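Local coordinates for protein alanine dehydrogenase (Archaeoglobus fulgidus, PDB 1OMO) that catalyses the reversible NAD-dependent oxidative deamination of L-alanine to pyruvate and ammonium, working as a homodimer, at residues Y103-G114 with T135-L144; I150-E160 with I175-A185. All blocks are in the same frame, centred on the assembly; numbering follows the deposited sequence.

Contact 1 of 2, residues Y103-G114 with T135-L144. With NAD (nicotinamide-adenine-dinucleotide), chain D.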
loop_
_atom_site.group_PDB
_atom_site.type_symbol
_atom_site.label_atom_id
_atom_site.label_comp_id
_atom_site.label_asym_id
_atom_site.label_seq_id
_atom_site.Cartn_x
_atom_site.Cartn_y
_atom_site.Cartn_z
ATOM N N TYR A 103 17.745 -3.678 3.024
ATOM C CA TYR A 103 18.980 -3.640 2.295
ATOM C C TYR A 103 18.807 -3.322 0.820
ATOM O O TYR A 103 19.579 -2.541 0.269
ATOM C CB TYR A 103 19.687 -4.974 2.455
ATOM C CG TYR A 103 20.917 -5.152 1.598
ATOM C CD1 TYR A 103 20.878 -5.949 0.454
ATOM C CD2 TYR A 103 22.143 -4.588 1.969
ATOM C CE1 TYR A 103 22.029 -6.189 -0.292
ATOM C CE2 TYR A 103 23.279 -4.822 1.233
ATOM C CZ TYR A 103 23.211 -5.622 0.106
ATOM O OH TYR A 103 24.337 -5.834 -0.645
ATOM N N THR A 104 17.799 -3.906 0.168
ATOM C CA THR A 104 17.649 -3.667 -1.253
ATOM C C THR A 104 17.188 -2.275 -1.564
ATOM O O THR A 104 17.279 -1.844 -2.700
ATOM C CB THR A 104 16.697 -4.699 -1.967
ATOM O OG1 THR A 104 15.427 -4.766 -1.299
ATOM C CG2 THR A 104 17.362 -6.097 -2.020
ATOM N N THR A 105 16.662 -1.566 -0.572
ATOM C CA THR A 105 16.238 -0.183 -0.818
ATOM C C THR A 105 17.533 0.645 -1.003
ATOM O O THR A 105 17.630 1.479 -1.912
ATOM C CB THR A 105 15.392 0.370 0.369
ATOM O OG1 THR A 105 14.124 -0.297 0.395
ATOM C CG2 THR A 105 15.194 1.872 0.262
ATOM N N SER A 106 18.540 0.381 -0.169
ATOM C CA SER A 106 19.824 1.105 -0.268
ATOM C C SER A 106 20.533 0.700 -1.563
ATOM O O SER A 106 21.039 1.550 -2.311
ATOM C CB SER A 106 20.741 0.777 0.927
ATOM O OG SER A 106 20.365 1.529 2.062
ATOM N N LEU A 107 20.520 -0.606 -1.828
ATOM C CA LEU A 107 21.152 -1.187 -3.004
ATOM C C LEU A 107 20.613 -0.581 -4.288
ATOM O O LEU A 107 21.391 -0.094 -5.111
ATOM C CB LEU A 107 20.926 -2.697 -3.031
ATOM C CG LEU A 107 22.017 -3.656 -3.535
ATOM C CD1 LEU A 107 21.406 -4.616 -4.533
ATOM C CD2 LEU A 107 23.176 -2.942 -4.128
ATOM N N ARG A 108 19.286 -0.588 -4.471
ATOM C CA ARG A 108 18.743 -0.080 -5.710
ATOM C C ARG A 108 18.820 1.448 -5.831
ATOM O O ARG A 108 18.652 1.991 -6.912
ATOM C CB ARG A 108 17.316 -0.592 -5.939
ATOM C CG ARG A 108 16.258 -0.241 -4.889
ATOM C CD ARG A 108 15.888 1.248 -4.806
ATOM N NE ARG A 108 14.544 1.443 -4.240
ATOM C CZ ARG A 108 14.104 2.581 -3.698
ATOM N NH1 ARG A 108 14.905 3.632 -3.620
ATOM N NH2 ARG A 108 12.839 2.695 -3.295
ATOM N N THR A 109 19.070 2.139 -4.730
ATOM C CA THR A 109 19.210 3.599 -4.791
ATOM C C THR A 109 20.635 3.772 -5.278
ATOM O O THR A 109 20.912 4.597 -6.151
ATOM C CB THR A 109 19.021 4.250 -3.395
ATOM O OG1 THR A 109 17.740 3.840 -2.874
ATOM C CG2 THR A 109 19.068 5.789 -3.510
ATOM N N GLY A 110 21.537 2.960 -4.747
ATOM C CA GLY A 110 22.894 3.036 -5.229
ATOM C C GLY A 110 22.923 2.745 -6.724
ATOM O O GLY A 110 23.516 3.500 -7.511
ATOM N N ALA A 111 22.271 1.651 -7.135
ATOM C CA ALA A 111 22.251 1.269 -8.547
ATOM C C ALA A 111 21.733 2.419 -9.435
ATOM O O ALA A 111 22.327 2.718 -10.480
ATOM C CB ALA A 111 21.396 0.001 -8.745
ATOM N N ALA A 112 20.641 3.070 -9.026
ATOM C CA ALA A 112 20.116 4.170 -9.830
ATOM C C ALA A 112 21.150 5.283 -9.973
ATOM O O ALA A 112 21.329 5.819 -11.056
ATOM C CB ALA A 112 18.826 4.715 -9.233
ATOM N N GLY A 113 21.850 5.590 -8.883
ATOM C CA GLY A 113 22.831 6.648 -8.914
ATOM C C GLY A 113 23.849 6.321 -9.977
ATOM O O GLY A 113 24.195 7.175 -10.766
ATOM N N GLY A 114 24.291 5.070 -9.993
ATOM C CA GLY A 114 25.261 4.604 -10.963
ATOM C C GLY A 114 24.751 4.641 -12.403
ATOM O O GLY A 114 25.503 5.006 -13.314
ATOM N N THR A 135 25.456 5.646 4.948
ATOM C CA THR A 135 25.161 4.441 4.212
ATOM C C THR A 135 25.017 4.571 2.713
ATOM O O THR A 135 25.697 3.897 1.952
ATOM C CB THR A 135 23.886 3.786 4.756
ATOM O OG1 THR A 135 24.120 3.361 6.104
ATOM C CG2 THR A 135 23.490 2.588 3.901
ATOM N N GLN A 136 24.110 5.423 2.284
ATOM C CA GLN A 136 23.878 5.600 0.872
ATOM C C GLN A 136 25.130 6.002 0.098
ATOM O O GLN A 136 25.290 5.584 -1.071
ATOM C CB GLN A 136 22.757 6.606 0.638
ATOM C CG GLN A 136 22.414 6.701 -0.832
ATOM C CD GLN A 136 22.228 5.320 -1.468
ATOM O OE1 GLN A 136 22.602 5.099 -2.636
ATOM N NE2 GLN A 136 21.641 4.380 -0.698
ATOM N N ALA A 137 26.023 6.792 0.705
ATOM C CA ALA A 137 27.219 7.189 -0.032
ATOM C C ALA A 137 27.999 5.958 -0.478
ATOM O O ALA A 137 28.478 5.915 -1.613
ATOM C CB ALA A 137 28.128 8.097 0.808
ATOM N N TYR A 138 28.129 4.970 0.413
ATOM C CA TYR A 138 28.845 3.749 0.065
ATOM C C TYR A 138 28.175 3.064 -1.131
ATOM O O TYR A 138 28.859 2.667 -2.082
ATOM C CB TYR A 138 28.909 2.778 1.250
ATOM C CG TYR A 138 29.791 3.256 2.396
ATOM C CD1 TYR A 138 29.304 4.150 3.365
ATOM C CD2 TYR A 138 31.131 2.825 2.509
ATOM C CE1 TYR A 138 30.124 4.599 4.421
ATOM C CE2 TYR A 138 31.940 3.259 3.535
ATOM C CZ TYR A 138 31.436 4.142 4.494
ATOM O OH TYR A 138 32.254 4.552 5.527
ATOM N N PHE A 139 26.848 2.950 -1.113
ATOM C CA PHE A 139 26.177 2.304 -2.234
ATOM C C PHE A 139 26.334 3.079 -3.524
ATOM O O PHE A 139 26.433 2.496 -4.586
ATOM C CB PHE A 139 24.699 2.086 -1.950
ATOM C CG PHE A 139 24.449 1.001 -0.959
ATOM C CD1 PHE A 139 24.382 1.287 0.409
ATOM C CD2 PHE A 139 24.338 -0.321 -1.383
ATOM C CE1 PHE A 139 24.214 0.284 1.330
ATOM C CE2 PHE A 139 24.166 -1.343 -0.467
ATOM C CZ PHE A 139 24.103 -1.047 0.902
ATOM N N GLN A 140 26.361 4.396 -3.432
ATOM C CA GLN A 140 26.522 5.198 -4.626
ATOM C C GLN A 140 27.944 4.926 -5.176
ATOM O O GLN A 140 28.121 4.683 -6.371
ATOM C CB GLN A 140 26.340 6.659 -4.262
ATOM C CG GLN A 140 25.946 7.529 -5.388
ATOM C CD GLN A 140 24.460 7.453 -5.747
ATOM O OE1 GLN A 140 24.079 7.881 -6.827
ATOM N NE2 GLN A 140 23.628 6.928 -4.853
ATOM N N LEU A 141 28.938 4.959 -4.284
ATOM C CA LEU A 141 30.335 4.727 -4.630
ATOM C C LEU A 141 30.497 3.393 -5.348
ATOM O O LEU A 141 31.140 3.334 -6.380
ATOM C CB LEU A 141 31.185 4.737 -3.355
ATOM C CG LEU A 141 32.720 4.620 -3.320
ATOM C CD1 LEU A 141 33.101 3.196 -3.425
ATOM C CD2 LEU A 141 33.380 5.436 -4.423
ATOM N N GLU A 142 29.898 2.337 -4.801
ATOM C CA GLU A 142 29.989 1.016 -5.390
ATOM C C GLU A 142 29.310 0.917 -6.761
ATOM O O GLU A 142 29.811 0.240 -7.638
ATOM C CB GLU A 142 29.406 -0.047 -4.448
ATOM C CG GLU A 142 30.201 -0.271 -3.190
ATOM C CD GLU A 142 31.557 -0.944 -3.424
ATOM O OE1 GLU A 142 32.383 -0.960 -2.478
ATOM O OE2 GLU A 142 31.797 -1.466 -4.535
ATOM N N ALA A 143 28.161 1.554 -6.934
ATOM C CA ALA A 143 27.503 1.512 -8.224
ATOM C C ALA A 143 28.358 2.265 -9.258
ATOM O O ALA A 143 28.567 1.781 -10.390
ATOM C CB ALA A 143 26.149 2.140 -8.134
ATOM N N LEU A 144 28.837 3.446 -8.866
ATOM C CA LEU A 144 29.634 4.281 -9.743
ATOM C C LEU A 144 30.935 3.630 -10.211
ATOM O O LEU A 144 31.368 3.836 -11.362
ATOM C CB LEU A 144 29.937 5.633 -9.062
ATOM C CG LEU A 144 28.773 6.620 -8.860
ATOM C CD1 LEU A 144 29.185 7.741 -7.910
ATOM C CD2 LEU A 144 28.364 7.210 -10.225
HETATM P PA NAD D . 22.757 8.245 7.187
HETATM O O1A NAD D . 22.217 8.952 8.375
HETATM O O2A NAD D . 23.569 6.960 7.395
HETATM O O5B NAD D . 23.639 9.121 6.099
HETATM C C5B NAD D . 23.562 10.606 6.028
HETATM C C4B NAD D . 24.987 11.141 6.327
HETATM O O4B NAD D . 24.822 12.620 6.178
HETATM C C3B NAD D . 25.532 10.997 7.826
HETATM O O3B NAD D . 26.853 10.323 7.846
HETATM C C2B NAD D . 25.573 12.434 8.399
HETATM O O2B NAD D . 26.468 12.743 9.404
HETATM C C1B NAD D . 25.701 13.254 7.078
HETATM N N9A NAD D . 25.161 14.579 7.164
HETATM C C8A NAD D . 24.031 15.082 7.779
HETATM N N7A NAD D . 23.872 16.377 7.606
HETATM C C5A NAD D . 24.885 16.813 6.870
HETATM C C6A NAD D . 25.225 18.141 6.355
HETATM N N6A NAD D . 24.492 19.192 6.618
HETATM N N1A NAD D . 26.381 18.189 5.596
HETATM C C2A NAD D . 27.160 17.116 5.324
HETATM N N3A NAD D . 26.874 15.818 5.804
HETATM C C4A NAD D . 25.715 15.715 6.557
HETATM O O3 NAD D . 21.691 7.886 5.960
HETATM P PN NAD D . 21.788 7.065 4.476
HETATM O O1N NAD D . 23.245 6.802 4.198
HETATM O O2N NAD D . 20.747 5.963 4.462
HETATM O O5D NAD D . 21.281 8.343 3.500
HETATM C C5D NAD D . 20.052 9.047 4.183
HETATM C C4D NAD D . 19.411 10.061 3.293
HETATM O O4D NAD D . 19.048 9.350 1.982
HETATM C C3D NAD D . 18.055 10.641 3.805
HETATM O O3D NAD D . 17.774 11.940 3.252
HETATM C C2D NAD D . 17.093 9.553 3.318
HETATM O O2D NAD D . 15.748 9.823 3.543
HETATM C C1D NAD D . 17.575 9.398 1.798
HETATM N N1N NAD D . 17.336 8.118 1.047
HETATM C C2N NAD D . 16.734 8.351 -0.266
HETATM C C3N NAD D . 16.673 7.173 -1.095
HETATM C C7N NAD D . 15.982 7.445 -2.562
HETATM O O7N NAD D . 15.458 6.463 -3.164
HETATM N N7N NAD D . 16.025 8.718 -3.071
HETATM C C4N NAD D . 17.139 5.879 -0.764
HETATM C C5N NAD D . 17.717 5.797 0.568
HETATM C C6N NAD D . 17.816 6.890 1.443
HETATM O O HOH W 1 20.616 4.093 2.055
#

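Contact 2 of 2, residues I150-E160 with I175-A185. With NAD (nicotinamide-adenine-dinucleotide), chain D.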
loop_
_atom_site.group_PDB
_atom_site.type_symbol
_atom_site.label_atom_id
_atom_site.label_comp_id
_atom_site.label_asym_id
_atom_site.label_seq_id
_atom_site.Cartn_x
_atom_site.Cartn_y
_atom_site.Cartn_z
ATOM N N ILE A 150 37.375 5.302 -10.967
ATOM C CA ILE A 150 37.415 6.468 -10.097
ATOM C C ILE A 150 38.836 6.940 -9.817
ATOM O O ILE A 150 39.609 6.258 -9.148
ATOM C CB ILE A 150 36.658 6.154 -8.786
ATOM C CG1 ILE A 150 35.168 5.928 -9.119
ATOM C CG2 ILE A 150 36.817 7.286 -7.814
ATOM C CD1 ILE A 150 34.295 5.619 -7.949
ATOM N N GLY A 151 39.175 8.110 -10.350
ATOM C CA GLY A 151 40.504 8.651 -10.167
ATOM C C GLY A 151 40.768 9.169 -8.772
ATOM O O GLY A 151 41.805 8.870 -8.194
ATOM N N GLU A 152 39.820 9.931 -8.237
ATOM C CA GLU A 152 39.965 10.501 -6.918
ATOM C C GLU A 152 38.637 10.725 -6.214
ATOM O O GLU A 152 37.649 11.091 -6.842
ATOM C CB GLU A 152 40.679 11.844 -6.997
ATOM C CG GLU A 152 40.913 12.454 -5.629
ATOM C CD GLU A 152 41.274 13.932 -5.701
ATOM O OE1 GLU A 152 41.579 14.538 -4.652
ATOM O OE2 GLU A 152 41.241 14.487 -6.813
ATOM N N VAL A 153 38.636 10.518 -4.901
ATOM C CA VAL A 153 37.447 10.719 -4.084
ATOM C C VAL A 153 37.703 11.841 -3.080
ATOM O O VAL A 153 38.728 11.858 -2.401
ATOM C CB VAL A 153 37.055 9.403 -3.344
ATOM C CG1 VAL A 153 36.064 9.707 -2.180
ATOM C CG2 VAL A 153 36.431 8.427 -4.367
ATOM N N LYS A 154 36.779 12.797 -3.035
ATOM C CA LYS A 154 36.843 13.910 -2.094
ATOM C C LYS A 154 35.620 13.762 -1.180
ATOM O O LYS A 154 34.487 13.906 -1.646
ATOM C CB LYS A 154 36.802 15.216 -2.867
ATOM C CG LYS A 154 37.973 15.324 -3.860
ATOM C CD LYS A 154 37.777 16.466 -4.842
ATOM C CE LYS A 154 38.750 17.583 -4.644
ATOM N NZ LYS A 154 38.440 18.627 -5.657
ATOM N N ALA A 155 35.836 13.482 0.106
ATOM C CA ALA A 155 34.717 13.242 1.017
ATOM C C ALA A 155 34.440 14.223 2.155
ATOM O O ALA A 155 35.316 14.534 2.952
ATOM C CB ALA A 155 34.859 11.836 1.597
ATOM N N TYR A 156 33.205 14.670 2.252
ATOM C CA TYR A 156 32.819 15.589 3.309
ATOM C C TYR A 156 31.588 15.165 4.086
ATOM O O TYR A 156 30.551 14.847 3.498
ATOM C CB TYR A 156 32.515 16.980 2.761
ATOM C CG TYR A 156 31.843 17.877 3.806
ATOM C CD1 TYR A 156 30.450 18.062 3.819
ATOM C CD2 TYR A 156 32.606 18.510 4.810
ATOM C CE1 TYR A 156 29.830 18.856 4.804
ATOM C CE2 TYR A 156 31.995 19.295 5.802
ATOM C CZ TYR A 156 30.609 19.464 5.792
ATOM O OH TYR A 156 30.015 20.214 6.787
ATOM N N ASP A 157 31.674 15.199 5.406
ATOM C CA ASP A 157 30.506 14.879 6.229
ATOM C C ASP A 157 30.624 15.814 7.421
ATOM O O ASP A 157 31.743 16.173 7.771
ATOM C CB ASP A 157 30.557 13.405 6.679
ATOM C CG ASP A 157 29.194 12.875 7.208
ATOM O OD1 ASP A 157 28.679 11.858 6.664
ATOM O OD2 ASP A 157 28.640 13.462 8.164
ATOM N N VAL A 158 29.507 16.253 8.015
ATOM C CA VAL A 158 29.600 17.117 9.200
ATOM C C VAL A 158 30.196 16.287 10.319
ATOM O O VAL A 158 30.689 16.819 11.312
ATOM C CB VAL A 158 28.236 17.647 9.731
ATOM C CG1 VAL A 158 27.736 18.781 8.866
ATOM C CG2 VAL A 158 27.205 16.496 9.835
ATOM N N ARG A 159 30.108 14.975 10.182
ATOM C CA ARG A 159 30.693 14.089 11.174
ATOM C C ARG A 159 32.001 13.609 10.552
ATOM O O ARG A 159 32.003 12.740 9.670
ATOM C CB ARG A 159 29.786 12.895 11.460
ATOM C CG ARG A 159 28.577 13.186 12.342
ATOM C CD ARG A 159 27.884 11.871 12.645
ATOM N NE ARG A 159 26.774 11.996 13.572
ATOM C CZ ARG A 159 25.606 12.577 13.289
ATOM N NH1 ARG A 159 24.655 12.629 14.220
ATOM N NH2 ARG A 159 25.377 13.104 12.086
ATOM N N GLU A 160 33.108 14.184 11.012
ATOM C CA GLU A 160 34.415 13.843 10.470
ATOM C C GLU A 160 34.708 12.374 10.600
ATOM O O GLU A 160 35.339 11.793 9.731
ATOM C CB GLU A 160 35.533 14.676 11.129
ATOM C CG GLU A 160 36.800 14.840 10.230
ATOM C CD GLU A 160 37.925 15.620 10.904
ATOM O OE1 GLU A 160 37.753 16.844 11.147
ATOM O OE2 GLU A 160 38.978 15.004 11.202
ATOM N N ILE A 175 41.190 2.948 -4.147
ATOM C CA ILE A 175 40.771 4.203 -4.725
ATOM C C ILE A 175 41.375 5.373 -3.948
ATOM O O ILE A 175 41.168 5.510 -2.733
ATOM C CB ILE A 175 39.256 4.329 -4.732
ATOM C CG1 ILE A 175 38.645 3.315 -5.701
ATOM C CG2 ILE A 175 38.871 5.741 -5.138
ATOM C CD1 ILE A 175 37.165 3.021 -5.443
ATOM N N SER A 176 42.142 6.205 -4.644
ATOM C CA SER A 176 42.739 7.373 -4.003
ATOM C C SER A 176 41.616 8.253 -3.417
ATOM O O SER A 176 40.643 8.576 -4.101
ATOM C CB SER A 176 43.555 8.160 -5.028
ATOM O OG SER A 176 43.286 9.554 -4.927
ATOM N N ALA A 177 41.750 8.646 -2.155
ATOM C CA ALA A 177 40.702 9.443 -1.525
ATOM C C ALA A 177 41.158 10.272 -0.311
ATOM O O ALA A 177 42.126 9.930 0.346
ATOM C CB ALA A 177 39.528 8.515 -1.126
ATOM N N SER A 178 40.443 11.357 -0.020
ATOM C CA SER A 178 40.816 12.186 1.116
ATOM C C SER A 178 39.614 12.900 1.695
ATOM O O SER A 178 38.632 13.130 1.001
ATOM C CB SER A 178 41.858 13.236 0.701
ATOM O OG SER A 178 41.248 14.385 0.101
ATOM N N VAL A 179 39.702 13.248 2.970
ATOM C CA VAL A 179 38.634 13.984 3.648
ATOM C C VAL A 179 38.795 15.433 3.178
ATOM O O VAL A 179 39.924 15.897 2.994
ATOM C CB VAL A 179 38.785 13.895 5.177
ATOM C CG1 VAL A 179 37.737 14.784 5.856
ATOM C CG2 VAL A 179 38.635 12.446 5.631
ATOM N N GLN A 180 37.684 16.132 2.969
ATOM C CA GLN A 180 37.713 17.502 2.460
ATOM C C GLN A 180 36.506 18.304 2.911
ATOM O O GLN A 180 35.428 17.764 3.062
ATOM C CB GLN A 180 37.693 17.482 0.921
ATOM C CG GLN A 180 38.871 16.767 0.235
ATOM C CD GLN A 180 40.158 17.543 0.359
ATOM O OE1 GLN A 180 40.130 18.754 0.466
ATOM N NE2 GLN A 180 41.283 16.856 0.321
ATOM N N PRO A 181 36.661 19.619 3.057
ATOM C CA PRO A 181 35.609 20.552 3.476
ATOM C C PRO A 181 34.586 20.481 2.376
ATOM O O PRO A 181 34.905 19.994 1.309
ATOM C CB PRO A 181 36.302 21.911 3.466
ATOM C CG PRO A 181 37.774 21.571 3.527
ATOM C CD PRO A 181 37.885 20.340 2.676
ATOM N N ALA A 182 33.388 21.012 2.596
ATOM C CA ALA A 182 32.336 20.932 1.591
ATOM C C ALA A 182 32.631 21.661 0.289
ATOM O O ALA A 182 32.379 21.138 -0.788
ATOM C CB ALA A 182 31.014 21.422 2.175
ATOM N N GLU A 183 33.142 22.878 0.380
ATOM C CA GLU A 183 33.457 23.649 -0.828
ATOM C C GLU A 183 34.403 22.916 -1.778
ATOM O O GLU A 183 34.203 22.946 -2.984
ATOM C CB GLU A 183 34.049 25.026 -0.456
ATOM C CG GLU A 183 34.637 25.782 -1.616
ATOM C CD GLU A 183 34.771 27.248 -1.300
ATOM O OE1 GLU A 183 35.173 28.043 -2.175
ATOM O OE2 GLU A 183 34.459 27.600 -0.153
ATOM N N GLU A 184 35.417 22.248 -1.241
ATOM C CA GLU A 184 36.378 21.518 -2.080
ATOM C C GLU A 184 35.809 20.193 -2.635
ATOM O O GLU A 184 36.047 19.843 -3.790
ATOM C CB GLU A 184 37.683 21.275 -1.299
ATOM C CG GLU A 184 38.759 20.533 -2.066
ATOM C CD GLU A 184 39.208 21.260 -3.335
ATOM O OE1 GLU A 184 39.423 22.490 -3.271
ATOM O OE2 GLU A 184 39.350 20.595 -4.392
ATOM N N ALA A 185 35.053 19.467 -1.815
ATOM C CA ALA A 185 34.439 18.206 -2.248
ATOM C C ALA A 185 33.517 18.451 -3.426
ATOM O O ALA A 185 33.388 17.605 -4.279
ATOM C CB ALA A 185 33.644 17.587 -1.102
HETATM P PA NAD D . 22.757 8.245 7.187
HETATM O O1A NAD D . 22.217 8.952 8.375
HETATM O O2A NAD D . 23.569 6.960 7.395
HETATM O O5B NAD D . 23.639 9.121 6.099
HETATM C C5B NAD D . 23.562 10.606 6.028
HETATM C C4B NAD D . 24.987 11.141 6.327
HETATM O O4B NAD D . 24.822 12.620 6.178
HETATM C C3B NAD D . 25.532 10.997 7.826
HETATM O O3B NAD D . 26.853 10.323 7.846
HETATM C C2B NAD D . 25.573 12.434 8.399
HETATM O O2B NAD D . 26.468 12.743 9.404
HETATM C C1B NAD D . 25.701 13.254 7.078
HETATM N N9A NAD D . 25.161 14.579 7.164
HETATM C C8A NAD D . 24.031 15.082 7.779
HETATM N N7A NAD D . 23.872 16.377 7.606
HETATM C C5A NAD D . 24.885 16.813 6.870
HETATM C C6A NAD D . 25.225 18.141 6.355
HETATM N N6A NAD D . 24.492 19.192 6.618
HETATM N N1A NAD D . 26.381 18.189 5.596
HETATM C C2A NAD D . 27.160 17.116 5.324
HETATM N N3A NAD D . 26.874 15.818 5.804
HETATM C C4A NAD D . 25.715 15.715 6.557
HETATM O O3 NAD D . 21.691 7.886 5.960
HETATM P PN NAD D . 21.788 7.065 4.476
HETATM O O1N NAD D . 23.245 6.802 4.198
HETATM O O2N NAD D . 20.747 5.963 4.462
HETATM O O5D NAD D . 21.281 8.343 3.500
HETATM C C5D NAD D . 20.052 9.047 4.183
HETATM C C4D NAD D . 19.411 10.061 3.293
HETATM O O4D NAD D . 19.048 9.350 1.982
HETATM C C3D NAD D . 18.055 10.641 3.805
HETATM O O3D NAD D . 17.774 11.940 3.252
HETATM C C2D NAD D . 17.093 9.553 3.318
HETATM O O2D NAD D . 15.748 9.823 3.543
HETATM C C1D NAD D . 17.575 9.398 1.798
HETATM N N1N NAD D . 17.336 8.118 1.047
HETATM C C2N NAD D . 16.734 8.351 -0.266
HETATM C C3N NAD D . 16.673 7.173 -1.095
HETATM C C7N NAD D . 15.982 7.445 -2.562
HETATM O O7N NAD D . 15.458 6.463 -3.164
HETATM N N7N NAD D . 16.025 8.718 -3.071
HETATM C C4N NAD D . 17.139 5.879 -0.764
HETATM C C5N NAD D . 17.717 5.797 0.568
HETATM C C6N NAD D . 17.816 6.890 1.443
HETATM O O HOH W 2 42.062 5.979 -7.508
HETATM O O HOH W 3 41.021 13.106 -2.684
#

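Contact 1 of 2, residues Y103-G114 with T135-L144
Phe139 packs as a knob among Tyr103, Ser106, Leu107 and Gly110, joining helix 102-120 to helix 135-147, the first helix of the NAD-binding Rossmann domain. Ser106 CB lies over one face of the phenyl ring, 3.8 Å from its centroid and 20° off the normal, a CH-pi contact. The ring's edge is directed at the face of Tyr103, in an offset edge-to-face pair with planes at 71°. With CG anti to its carbonyl carbon (chi1 -73°), Phe139 carries its ring across the Ser106-Leu107 backbone. A leucine here has no ring to offer Ser106 CB or Tyr103 and would probably leave a gap over that backbone. Gly110 and Gly114 let the axes of 103-114 and 135-144 approach to 7.4 Å: a CB on Gly110 would collide with Phe139 CB.

Gln136 N donates to NAD O1N at a modelled 2.5 Å, short for such a bond, while its side chain sends NE2 weakly to Ser106 O (3.3 Å). Arg108, salt-bridged to Asp297, turns its guanidinium edge to the nicotinamide amide, with NH1 2.9 Å from NAD O7N. One water ties the helices to the pyrophosphate, accepting from Gln136 NE2, hydrogen-bonding Ser106 OG and donating to NAD O2N at 3.1 Å.

Contact 2 of 2, residues I150-E160 with I175-A185
The second beta-alpha-beta unit of the Rossmann domain places strand 152-156 parallel to 177-179, an outermost strand of the sheet within this chain, with helix 160-172 as the crossover. Four backbone bonds fix the register: Val153 N to Ser176 O, Ser178 N to Val153 O, Ala155 N to Ser178 O at 3.0 Å and nearly linear (173°), and Gln180 N to Ala155 O. On the face covered by the crossover helix, Val153 CB and Ala177 CB pair 3.4 Å apart. Ile175 CG2 fills in against Val153 CG2 and Ile150 CG2.

On the opposite face Lys154, bent at chi3 (112°), reaches helix 182-185. Its NZ forms a salt bridge to Glu184 OE2 at 2.5 Å, a short distance at this resolution, entering on the anti side of the carboxylate; the ammonium also bonds Arg187 O, and Glu184 OE1 pairs with Arg187. The Tyr156 ring has Ala182 CB over the centre of one face, 12° off the normal, and Val158 N above the rim of the other. Tyr156 CE1 also comes 3.2 Å from NAD C2A of the adenine.

Beyond the strand, Asp157 takes both adenosine ribose hydroxyls, consistent with the enzyme's use of NAD rather than NADP. Its OD2 accepts from NAD O2B at 2.6 Å and also from Arg159 N at 2.9 Å, closing an Asx turn.

Contact 1 is the more buried, with its centre about 6 Å from that of the chain, whereas contact 2 lies about 20 Å out and is partly exposed. The two are consecutive in sequence: helix 135-147 of contact 1 is followed, after a short loop, by strand 152-156 of contact 2, and Leu141 CD2 packs on Ile150 CD1 at 3.6 Å where they meet. Their chemistry differs accordingly. Close helix packing over glycines and an aromatic pair characterises 103-114 with 135-144; parallel-strand backbone bonding and a salt bridge characterise 150-160 with 175-185. Both reach NAD, contact 1 at the nicotinamide and pyrophosphate, contact 2 at the adenosine.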